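Local coordinates for protein putative cytochrome P450 154A1 (Streptomyces coelicolor, PDB 1ODO) that belongs to the cytochrome P450 family of haem proteins and, in this model, holds protoporphyrin IX containing Fe together with 4-phenyl-1H-imidazole, at residues 64-69 with 294-299; 127-132 with 373-378; 137-142 with 398-403. All blocks are in the same frame, centred on the assembly; numbering follows the deposited sequence.

Contact 1: 64-69 with 294-299; sequences AHWPAF and LRYAVT. With HEM (protoporphyrin IX containing Fe), chain B.
W66 lays its indole against the ring of Y296. Its CB sits over one face of the tyrosine ring, 3.8 Å from W66 CB to the Y296 ring centroid, in a CH-pi contact. CG comes next, close to Y296 CD2. CD2, at the ring fusion, and CE3 beside it both meet Y296 CE2, W66 CE3 and Y296 CE2 being 3.4 Å apart, while CE3 and CZ3 also pass the phenol OH. The two planes are only 18° apart but slid, so the rings barely overlap. At the far rim W66 CH2 reaches L294 CD2 at 3.9 Å, the methyl lying over the same face of the indole as the tyrosine; the opposite face carries A68 CB. With CG anti to the backbone N (chi1 -170°), the indole lies along the strand, and its length lets one residue span both Y296 and L294.

H65 adds a second CH-pi contact: V298 CG2 stands 4.0 Å from the centroid of the H65 ring, almost on its normal, with A64 CB over the other face. A water bridges the backbones, giving hydrogen bonds to H65 O (2.7 Å) and A297 O. R295, on the other side of the strand, extends to the haem, where NH1 and NH2 bond separately to O1D and O2D of one propionate; a long cationic chain suits this reach.

Strand 292-297 lies between strands 314-317 and 58-59 of the mixed sheet, while V82 of helix 80-83 touches L294 and Y296.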
loop_
_atom_site.group_PDB
_atom_site.type_symbol
_atom_site.label_atom_id
_atom_site.label_comp_id
_atom_site.label_asym_id
_atom_site.label_seq_id
_atom_site.Cartn_x
_atom_site.Cartn_y
_atom_site.Cartn_z
ATOM N N ALA A 64 -11.348 -4.717 20.616
ATOM C CA ALA A 64 -11.186 -4.191 21.961
ATOM C C ALA A 64 -11.534 -2.720 22.161
ATOM O O ALA A 64 -12.040 -2.343 23.223
ATOM C CB ALA A 64 -9.750 -4.433 22.429
ATOM N N HIS A 65 -11.298 -1.891 21.147
ATOM C CA HIS A 65 -11.584 -0.469 21.288
ATOM C C HIS A 65 -12.645 0.229 20.436
ATOM O O HIS A 65 -12.779 1.453 20.512
ATOM C CB HIS A 65 -10.254 0.283 21.169
ATOM C CG HIS A 65 -9.192 -0.229 22.095
ATOM N ND1 HIS A 65 -9.327 -0.211 23.467
ATOM C CD2 HIS A 65 -7.985 -0.788 21.845
ATOM C CE1 HIS A 65 -8.248 -0.735 24.022
ATOM N NE2 HIS A 65 -7.418 -1.093 23.058
ATOM N N TRP A 66 -13.397 -0.515 19.631
ATOM C CA TRP A 66 -14.432 0.106 18.801
ATOM C C TRP A 66 -15.784 -0.515 19.165
ATOM O O TRP A 66 -16.123 -1.603 18.706
ATOM C CB TRP A 66 -14.139 -0.103 17.311
ATOM C CG TRP A 66 -15.034 0.702 16.397
ATOM C CD1 TRP A 66 -15.749 1.823 16.727
ATOM C CD2 TRP A 66 -15.230 0.503 14.990
ATOM N NE1 TRP A 66 -16.371 2.333 15.614
ATOM C CE2 TRP A 66 -16.068 1.545 14.534
ATOM C CE3 TRP A 66 -14.773 -0.451 14.071
ATOM C CZ2 TRP A 66 -16.461 1.660 13.196
ATOM C CZ3 TRP A 66 -15.163 -0.338 12.739
ATOM C CH2 TRP A 66 -16.000 0.713 12.314
ATOM N N PRO A 67 -16.567 0.176 20.007
ATOM C CA PRO A 67 -17.883 -0.301 20.448
ATOM C C PRO A 67 -18.839 -0.685 19.322
ATOM O O PRO A 67 -19.646 -1.606 19.472
ATOM C CB PRO A 67 -18.409 0.868 21.280
ATOM C CG PRO A 67 -17.152 1.431 21.876
ATOM C CD PRO A 67 -16.218 1.441 20.682
ATOM N N ALA A 68 -18.740 0.010 18.193
ATOM C CA ALA A 68 -19.609 -0.266 17.053
ATOM C C ALA A 68 -19.168 -1.443 16.186
ATOM O O ALA A 68 -19.893 -1.842 15.274
ATOM C CB ALA A 68 -19.734 0.986 16.189
ATOM N N PHE A 69 -17.998 -2.006 16.470
ATOM C CA PHE A 69 -17.490 -3.131 15.687
ATOM C C PHE A 69 -18.520 -4.225 15.419
ATOM O O PHE A 69 -18.756 -4.597 14.266
ATOM C CB PHE A 69 -16.277 -3.761 16.367
ATOM C CG PHE A 69 -15.708 -4.930 15.613
ATOM C CD1 PHE A 69 -15.020 -4.736 14.420
ATOM C CD2 PHE A 69 -15.898 -6.228 16.074
ATOM C CE1 PHE A 69 -14.527 -5.819 13.693
ATOM C CE2 PHE A 69 -15.407 -7.325 15.352
ATOM C CZ PHE A 69 -14.721 -7.117 14.161
ATOM N N LEU A 294 -8.284 1.264 10.000
ATOM C CA LEU A 294 -8.964 2.339 10.705
ATOM C C LEU A 294 -8.398 2.297 12.128
ATOM O O LEU A 294 -7.844 1.279 12.548
ATOM C CB LEU A 294 -10.471 2.061 10.728
ATOM C CG LEU A 294 -11.447 3.184 11.083
ATOM C CD1 LEU A 294 -11.311 4.322 10.076
ATOM C CD2 LEU A 294 -12.879 2.631 11.073
ATOM N N ARG A 295 -8.514 3.400 12.859
ATOM C CA ARG A 295 -8.014 3.458 14.227
ATOM C C ARG A 295 -9.132 3.960 15.126
ATOM O O ARG A 295 -10.115 4.513 14.638
ATOM C CB ARG A 295 -6.790 4.372 14.319
ATOM C CG ARG A 295 -5.499 3.686 13.878
ATOM C CD ARG A 295 -4.310 4.634 13.975
ATOM N NE ARG A 295 -3.030 3.941 13.855
ATOM C CZ ARG A 295 -2.503 3.503 12.713
ATOM N NH1 ARG A 295 -3.138 3.677 11.560
ATOM N NH2 ARG A 295 -1.326 2.894 12.728
ATOM N N TYR A 296 -8.987 3.768 16.432
ATOM C CA TYR A 296 -10.011 4.204 17.376
ATOM C C TYR A 296 -9.414 4.866 18.608
ATOM O O TYR A 296 -8.312 4.533 19.033
ATOM C CB TYR A 296 -10.864 3.001 17.796
ATOM C CG TYR A 296 -11.032 2.019 16.665
ATOM C CD1 TYR A 296 -10.154 0.946 16.512
ATOM C CD2 TYR A 296 -11.977 2.246 15.664
ATOM C CE1 TYR A 296 -10.203 0.129 15.379
ATOM C CE2 TYR A 296 -12.034 1.442 14.532
ATOM C CZ TYR A 296 -11.145 0.391 14.392
ATOM O OH TYR A 296 -11.172 -0.365 13.242
ATOM N N ALA A 297 -10.153 5.809 19.177
ATOM C CA ALA A 297 -9.692 6.509 20.364
ATOM C C ALA A 297 -9.975 5.643 21.586
ATOM O O ALA A 297 -11.120 5.266 21.840
ATOM C CB ALA A 297 -10.406 7.850 20.490
ATOM N N VAL A 298 -8.926 5.317 22.332
ATOM C CA VAL A 298 -9.069 4.495 23.529
ATOM C C VAL A 298 -9.685 5.344 24.637
ATOM O O VAL A 298 -10.344 4.830 25.545
ATOM C CB VAL A 298 -7.701 3.956 23.987
ATOM C CG1 VAL A 298 -7.867 3.092 25.230
ATOM C CG2 VAL A 298 -7.062 3.157 22.854
ATOM N N THR A 299 -9.470 6.653 24.541
ATOM C CA THR A 299 -9.994 7.606 25.514
ATOM C C THR A 299 -10.244 8.909 24.756
ATOM O O THR A 299 -9.828 9.043 23.608
ATOM C CB THR A 299 -8.977 7.863 26.648
ATOM O OG1 THR A 299 -9.593 8.645 27.678
ATOM C CG2 THR A 299 -7.760 8.606 26.113
HETATM C CHA HEM B . 1.383 -1.645 6.797
HETATM C CHB HEM B . 3.701 -5.198 4.521
HETATM C CHC HEM B . 4.312 -2.346 0.673
HETATM C CHD HEM B . 1.976 1.181 2.950
HETATM C C1A HEM B . 1.967 -2.862 6.543
HETATM C C2A HEM B . 2.009 -4.004 7.451
HETATM C C3A HEM B . 2.649 -4.996 6.816
HETATM C C4A HEM B . 3.034 -4.508 5.499
HETATM C CMA HEM B . 2.945 -6.413 7.339
HETATM C CAA HEM B . 1.404 -4.010 8.871
HETATM C CBA HEM B . 2.386 -3.398 9.886
HETATM C CGA HEM B . 1.889 -3.337 11.330
HETATM O O1A HEM B . 0.638 -3.103 11.480
HETATM O O2A HEM B . 2.703 -3.504 12.236
HETATM C C1B HEM B . 4.063 -4.746 3.280
HETATM C C2B HEM B . 4.764 -5.543 2.288
HETATM C C3B HEM B . 4.941 -4.743 1.198
HETATM C C4B HEM B . 4.355 -3.458 1.504
HETATM C CMB HEM B . 5.197 -7.011 2.487
HETATM C CAB HEM B . 5.620 -5.073 -0.145
HETATM C CBB HEM B . 7.127 -5.360 -0.041
HETATM C C1C HEM B . 3.729 -1.122 0.969
HETATM C C2C HEM B . 3.699 0.022 0.045
HETATM C C3C HEM B . 3.038 1.014 0.682
HETATM C C4C HEM B . 2.667 0.500 1.984
HETATM C CMC HEM B . 4.331 -0.009 -1.382
HETATM C CAC HEM B . 2.674 2.451 0.224
HETATM C CBC HEM B . 3.789 3.277 -0.428
HETATM C C1D HEM B . 1.602 0.736 4.188
HETATM C C2D HEM B . 0.855 1.494 5.165
HETATM C C3D HEM B . 0.678 0.699 6.246
HETATM C C4D HEM B . 1.329 -0.556 5.949
HETATM C CMD HEM B . 0.358 2.939 4.957
HETATM C CAD HEM B . -0.097 1.066 7.521
HETATM C CBD HEM B . 0.520 2.104 8.465
HETATM C CGD HEM B . -0.473 2.319 9.587
HETATM O O1D HEM B . -1.084 3.393 9.642
HETATM O O2D HEM B . -0.643 1.358 10.372
HETATM N NA HEM B . 2.604 -3.197 5.372
HETATM N NB HEM B . 3.817 -3.474 2.773
HETATM N NC HEM B . 3.098 -0.801 2.146
HETATM N ND HEM B . 1.886 -0.535 4.678
HETATM FE FE HEM B . 2.855 -1.985 3.754
HETATM O O HOH W 1 -12.337 2.868 22.757
#

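Contact 2: 127-132 with 373-378; sequences DRLAEL and GRFPDL
D127 OD1 is gripped by two nitrogens of R374, with R374 NH1 and R374 NH2 each 2.7 Å from D127 OD1. The guanidinium approaches end-on, yet both N-H groups converge on this single oxygen, so the bonds are bent, with N-H...O angles of 135° for NH1 and 132° for NH2. NH1 meets the anti lone pair of OD1, whereas NH2 comes in from above the carboxylate plane. Bends at chi2 and chi3 fold the arginine across to the acid; a long chain that can fold in this way suits the last turn of helix 357-374, across from D127.

Beside the salt bridge, F375, the first residue to leave the helix and the start of a type I turn, points its ring at helix 108-131, where V126 touches it, as does L405. F375 CZ lies 3.7 Å from A130 N, which sits at the ring edge near its plane, and 3.9 Å from L129 CB. The small methyl of A130 lets the backbone come this close, A130 CB being 4.0 Å from F375 CZ.

Charge and apolar packing thus share the contact: the partly exposed ion pair, with two N-H groups on one oxygen, would be expected to favour the ionised carboxylate, while the buried phenyl ring joins the two helix ends.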
loop_
_atom_site.group_PDB
_atom_site.type_symbol
_atom_site.label_atom_id
_atom_site.label_comp_id
_atom_site.label_asym_id
_atom_site.label_seq_id
_atom_site.Cartn_x
_atom_site.Cartn_y
_atom_site.Cartn_z
ATOM N N ASP A 127 13.827 -7.746 -19.794
ATOM C CA ASP A 127 14.290 -8.434 -20.998
ATOM C C ASP A 127 13.074 -8.800 -21.843
ATOM O O ASP A 127 13.089 -8.661 -23.067
ATOM C CB ASP A 127 15.045 -9.722 -20.654
ATOM C CG ASP A 127 16.428 -9.465 -20.104
ATOM O OD1 ASP A 127 17.003 -8.398 -20.398
ATOM O OD2 ASP A 127 16.947 -10.345 -19.389
ATOM N N ARG A 128 12.021 -9.273 -21.179
ATOM C CA ARG A 128 10.790 -9.660 -21.861
ATOM C C ARG A 128 10.211 -8.481 -22.627
ATOM O O ARG A 128 9.720 -8.637 -23.743
ATOM C CB ARG A 128 9.758 -10.166 -20.856
ATOM C CG ARG A 128 9.975 -11.593 -20.390
ATOM C CD ARG A 128 9.058 -11.903 -19.221
ATOM N NE ARG A 128 7.739 -11.294 -19.393
ATOM C CZ ARG A 128 6.771 -11.338 -18.482
ATOM N NH1 ARG A 128 6.970 -11.965 -17.330
ATOM N NH2 ARG A 128 5.605 -10.751 -18.721
ATOM N N LEU A 129 10.262 -7.303 -22.017
ATOM C CA LEU A 129 9.743 -6.099 -22.649
ATOM C C LEU A 129 10.503 -5.850 -23.944
ATOM O O LEU A 129 9.926 -5.447 -24.950
ATOM C CB LEU A 129 9.922 -4.891 -21.726
ATOM C CG LEU A 129 9.093 -4.841 -20.442
ATOM C CD1 LEU A 129 9.526 -3.650 -19.598
ATOM C CD2 LEU A 129 7.619 -4.741 -20.788
ATOM N N ALA A 130 11.808 -6.093 -23.898
ATOM C CA ALA A 130 12.677 -5.899 -25.055
ATOM C C ALA A 130 12.353 -6.827 -26.220
ATOM O O ALA A 130 12.750 -6.561 -27.353
ATOM C CB ALA A 130 14.131 -6.080 -24.640
ATOM N N GLU A 131 11.636 -7.911 -25.944
ATOM C CA GLU A 131 11.273 -8.867 -26.987
ATOM C C GLU A 131 9.932 -8.523 -27.629
ATOM O O GLU A 131 9.597 -9.033 -28.699
ATOM C CB GLU A 131 11.213 -10.281 -26.408
ATOM C CG GLU A 131 12.423 -10.652 -25.574
ATOM C CD GLU A 131 12.341 -12.055 -25.007
ATOM O OE1 GLU A 131 11.270 -12.427 -24.470
ATOM O OE2 GLU A 131 13.354 -12.788 -25.092
ATOM N N LEU A 132 9.162 -7.664 -26.968
ATOM C CA LEU A 132 7.861 -7.262 -27.487
ATOM C C LEU A 132 8.005 -6.573 -28.839
ATOM O O LEU A 132 9.029 -5.951 -29.124
ATOM C CB LEU A 132 7.160 -6.325 -26.496
ATOM C CG LEU A 132 6.322 -6.952 -25.375
ATOM C CD1 LEU A 132 7.055 -8.113 -24.740
ATOM C CD2 LEU A 132 6.005 -5.889 -24.335
ATOM N N GLY A 373 17.195 2.294 -17.964
ATOM C CA GLY A 373 18.545 1.988 -18.393
ATOM C C GLY A 373 18.485 1.247 -19.720
ATOM O O GLY A 373 19.321 1.456 -20.601
ATOM N N ARG A 374 17.478 0.390 -19.866
ATOM C CA ARG A 374 17.296 -0.394 -21.083
ATOM C C ARG A 374 16.590 0.394 -22.184
ATOM O O ARG A 374 16.912 0.248 -23.363
ATOM C CB ARG A 374 16.487 -1.660 -20.782
ATOM C CG ARG A 374 16.522 -2.698 -21.897
ATOM C CD ARG A 374 17.877 -3.390 -21.933
ATOM N NE ARG A 374 18.100 -4.173 -20.719
ATOM C CZ ARG A 374 17.580 -5.376 -20.497
ATOM N NH1 ARG A 374 16.809 -5.952 -21.412
ATOM N NH2 ARG A 374 17.814 -5.999 -19.349
ATOM N N PHE A 375 15.622 1.219 -21.800
ATOM C CA PHE A 375 14.882 2.016 -22.773
ATOM C C PHE A 375 14.975 3.508 -22.470
ATOM O O PHE A 375 14.058 4.092 -21.893
ATOM C CB PHE A 375 13.406 1.601 -22.797
ATOM C CG PHE A 375 13.193 0.119 -22.919
ATOM C CD1 PHE A 375 12.921 -0.652 -21.794
ATOM C CD2 PHE A 375 13.275 -0.507 -24.158
ATOM C CE1 PHE A 375 12.731 -2.030 -21.901
ATOM C CE2 PHE A 375 13.089 -1.882 -24.278
ATOM C CZ PHE A 375 12.816 -2.645 -23.145
ATOM N N PRO A 376 16.084 4.150 -22.868
ATOM C CA PRO A 376 16.261 5.585 -22.620
ATOM C C PRO A 376 15.244 6.464 -23.349
ATOM O O PRO A 376 15.068 7.633 -23.003
ATOM C CB PRO A 376 17.694 5.839 -23.082
ATOM C CG PRO A 376 17.858 4.853 -24.200
ATOM C CD PRO A 376 17.231 3.600 -23.612
ATOM N N ASP A 377 14.577 5.904 -24.355
ATOM C CA ASP A 377 13.584 6.654 -25.117
ATOM C C ASP A 377 12.151 6.325 -24.709
ATOM O O ASP A 377 11.207 6.642 -25.430
ATOM C CB ASP A 377 13.752 6.393 -26.614
ATOM C CG ASP A 377 15.013 7.020 -27.178
ATOM O OD1 ASP A 377 15.255 6.862 -28.393
ATOM O OD2 ASP A 377 15.758 7.668 -26.410
ATOM N N LEU A 378 11.993 5.687 -23.556
ATOM C CA LEU A 378 10.668 5.323 -23.066
ATOM C C LEU A 378 9.769 6.557 -23.049
ATOM O O LEU A 378 10.209 7.639 -22.670
ATOM C CB LEU A 378 10.779 4.754 -21.652
ATOM C CG LEU A 378 9.491 4.269 -20.989
ATOM C CD1 LEU A 378 8.994 3.015 -21.697
ATOM C CD2 LEU A 378 9.759 3.978 -19.518
#

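Contact 3: 137-142 with 398-403; sequences PVDLRQ and HQRLPV
This is a short antiparallel beta pairing that runs straight into a helix N-terminus, joining strand 138-139 to strand 402-404 near the C-terminal end of the chain. V138 and V403 form the hydrogen-bonded pair, with V138 N to V403 O at 2.7 Å and V403 N to V138 O at 2.8 Å. D139 and P402 follow as a non-hydrogen-bonded pair, which asks no amide hydrogen of P402 toward this strand. Past them L140 N donates to L401 O.

D139 is the N-cap of helix 140-145. A first torsion of -177° swings the carboxylate away from its own amide, and D139 OD1 accepts R141 N, the capping bond, at 3.1 Å and L401 N at 3.0 Å, from opposite faces of the carboxylate plane. A short acid thus ties the helix start to the facing chain. OD2 takes hydrogen bonds from two waters, one shared with Q142 NE2 and Q399 O, the other with R400 NH1. R400 NH1 itself is 3.5 Å from D139 OD2, a contact of charges alone, since the oxygen lies well off the guanidinium plane.

R141 stretches past H398 O, which lies over one face of its guanidinium, to a salt bridge with D252, to which H398 ND1 also bonds. Branched V403 and L140 meet through CG2 and CD1. Helix 247-260 backs this apolar side through V255, H256 and L259, L129 of helix 108-131 touches V138 and L140, and strand 379-380 flanks 402-404 on its other edge.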
loop_
_atom_site.group_PDB
_atom_site.type_symbol
_atom_site.label_atom_id
_atom_site.label_comp_id
_atom_site.label_asym_id
_atom_site.label_seq_id
_atom_site.Cartn_x
_atom_site.Cartn_y
_atom_site.Cartn_z
ATOM N N PRO A 137 2.268 -0.222 -28.631
ATOM C CA PRO A 137 2.148 0.201 -27.233
ATOM C C PRO A 137 2.161 -0.966 -26.253
ATOM O O PRO A 137 1.675 -2.058 -26.558
ATOM C CB PRO A 137 0.825 0.967 -27.216
ATOM C CG PRO A 137 0.039 0.310 -28.303
ATOM C CD PRO A 137 1.068 0.154 -29.394
ATOM N N VAL A 138 2.723 -0.718 -25.075
ATOM C CA VAL A 138 2.819 -1.724 -24.027
ATOM C C VAL A 138 2.240 -1.173 -22.725
ATOM O O VAL A 138 2.584 -0.065 -22.314
ATOM C CB VAL A 138 4.296 -2.114 -23.778
ATOM C CG1 VAL A 138 4.397 -3.098 -22.625
ATOM C CG2 VAL A 138 4.894 -2.715 -25.046
ATOM N N ASP A 139 1.353 -1.929 -22.084
ATOM C CA ASP A 139 0.768 -1.465 -20.828
ATOM C C ASP A 139 1.767 -1.861 -19.743
ATOM O O ASP A 139 1.771 -2.995 -19.268
ATOM C CB ASP A 139 -0.579 -2.131 -20.561
ATOM C CG ASP A 139 -1.242 -1.602 -19.300
ATOM O OD1 ASP A 139 -0.559 -0.899 -18.525
ATOM O OD2 ASP A 139 -2.434 -1.894 -19.076
ATOM N N LEU A 140 2.616 -0.914 -19.365
ATOM C CA LEU A 140 3.636 -1.139 -18.351
ATOM C C LEU A 140 3.095 -1.615 -17.004
ATOM O O LEU A 140 3.790 -2.312 -16.261
ATOM C CB LEU A 140 4.458 0.138 -18.166
ATOM C CG LEU A 140 5.919 -0.052 -17.758
ATOM C CD1 LEU A 140 6.661 -0.818 -18.855
ATOM C CD2 LEU A 140 6.565 1.309 -17.536
ATOM N N ARG A 141 1.860 -1.245 -16.687
ATOM C CA ARG A 141 1.271 -1.659 -15.423
ATOM C C ARG A 141 1.132 -3.180 -15.404
ATOM O O ARG A 141 1.480 -3.835 -14.421
ATOM C CB ARG A 141 -0.097 -0.989 -15.228
ATOM C CG ARG A 141 -0.711 -1.221 -13.847
ATOM C CD ARG A 141 -2.014 -0.443 -13.661
ATOM N NE ARG A 141 -2.687 -0.815 -12.417
ATOM C CZ ARG A 141 -2.380 -0.329 -11.218
ATOM N NH1 ARG A 141 -1.413 0.568 -11.082
ATOM N NH2 ARG A 141 -3.026 -0.765 -10.145
ATOM N N GLN A 142 0.649 -3.744 -16.508
ATOM C CA GLN A 142 0.472 -5.188 -16.607
ATOM C C GLN A 142 1.750 -5.970 -16.915
ATOM O O GLN A 142 1.909 -7.101 -16.461
ATOM C CB GLN A 142 -0.568 -5.520 -17.683
ATOM C CG GLN A 142 -1.976 -5.025 -17.391
ATOM C CD GLN A 142 -2.514 -5.548 -16.074
ATOM O OE1 GLN A 142 -2.405 -6.738 -15.774
ATOM N NE2 GLN A 142 -3.104 -4.660 -15.278
ATOM N N HIS A 398 -2.964 4.300 -11.827
ATOM C CA HIS A 398 -3.673 4.458 -13.091
ATOM C C HIS A 398 -4.196 3.091 -13.509
ATOM O O HIS A 398 -3.568 2.075 -13.233
ATOM C CB HIS A 398 -2.736 4.996 -14.184
ATOM C CG HIS A 398 -2.158 6.345 -13.884
ATOM N ND1 HIS A 398 -0.974 6.516 -13.198
ATOM C CD2 HIS A 398 -2.612 7.591 -14.167
ATOM C CE1 HIS A 398 -0.723 7.807 -13.072
ATOM N NE2 HIS A 398 -1.702 8.480 -13.651
ATOM N N GLN A 399 -5.348 3.059 -14.170
ATOM C CA GLN A 399 -5.913 1.787 -14.607
ATOM C C GLN A 399 -4.992 1.124 -15.624
ATOM O O GLN A 399 -4.930 -0.102 -15.721
ATOM C CB GLN A 399 -7.296 2.014 -15.218
ATOM C CG GLN A 399 -8.364 2.347 -14.187
ATOM C CD GLN A 399 -9.733 2.555 -14.809
ATOM O OE1 GLN A 399 -10.119 1.843 -15.734
ATOM N NE2 GLN A 399 -10.477 3.523 -14.292
ATOM N N ARG A 400 -4.271 1.949 -16.372
ATOM C CA ARG A 400 -3.343 1.466 -17.386
ATOM C C ARG A 400 -2.213 2.476 -17.564
ATOM O O ARG A 400 -2.372 3.654 -17.244
ATOM C CB ARG A 400 -4.090 1.259 -18.705
ATOM C CG ARG A 400 -4.909 2.464 -19.136
ATOM C CD ARG A 400 -6.035 2.091 -20.105
ATOM N NE ARG A 400 -5.544 1.430 -21.310
ATOM C CZ ARG A 400 -5.266 0.133 -21.391
ATOM N NH1 ARG A 400 -5.438 -0.651 -20.335
ATOM N NH2 ARG A 400 -4.810 -0.381 -22.527
ATOM N N LEU A 401 -1.071 2.009 -18.058
ATOM C CA LEU A 401 0.081 2.878 -18.277
ATOM C C LEU A 401 0.686 2.522 -19.632
ATOM O O LEU A 401 1.735 1.876 -19.709
ATOM C CB LEU A 401 1.114 2.686 -17.161
ATOM C CG LEU A 401 2.292 3.667 -17.140
ATOM C CD1 LEU A 401 1.780 5.103 -17.072
ATOM C CD2 LEU A 401 3.182 3.373 -15.949
ATOM N N PRO A 402 0.010 2.932 -20.720
ATOM C CA PRO A 402 0.413 2.691 -22.111
ATOM C C PRO A 402 1.676 3.449 -22.496
ATOM O O PRO A 402 1.703 4.680 -22.456
ATOM C CB PRO A 402 -0.803 3.170 -22.918
ATOM C CG PRO A 402 -1.948 3.059 -21.941
ATOM C CD PRO A 402 -1.310 3.582 -20.677
ATOM N N VAL A 403 2.713 2.712 -22.872
ATOM C CA VAL A 403 3.977 3.320 -23.264
ATOM C C VAL A 403 4.531 2.714 -24.551
ATOM O O VAL A 403 4.057 1.681 -25.028
ATOM C CB VAL A 403 5.070 3.122 -22.187
ATOM C CG1 VAL A 403 4.647 3.752 -20.866
ATOM C CG2 VAL A 403 5.347 1.633 -22.014
HETATM O O HOH W 2 -3.618 -2.228 -16.812
HETATM O O HOH W 3 -3.904 -2.904 -20.919
HETATM O O HOH W 4 -5.134 -2.020 -13.028
#

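Contacts 2 and 3 are neighbours, their centres 14 Å apart, whereas contact 1 lies across the chain's centre, about 40 Å from contact 3 between centres. Helix 108-131 and strand 138-139 follow each other in sequence, so L129 and L132 of contact 2 pack on V138 of contact 3; separately, L378 touches V403. Contact 1 is the most buried and rests on aromatic and CH-pi packing on the strand whose arginine binds the haem. Contact 2, partly buried, joins two helix ends by an ion pair and a phenyl ring. Contact 3, also partly buried, instead relies on backbone pairing and a helix cap, with waters around its acid.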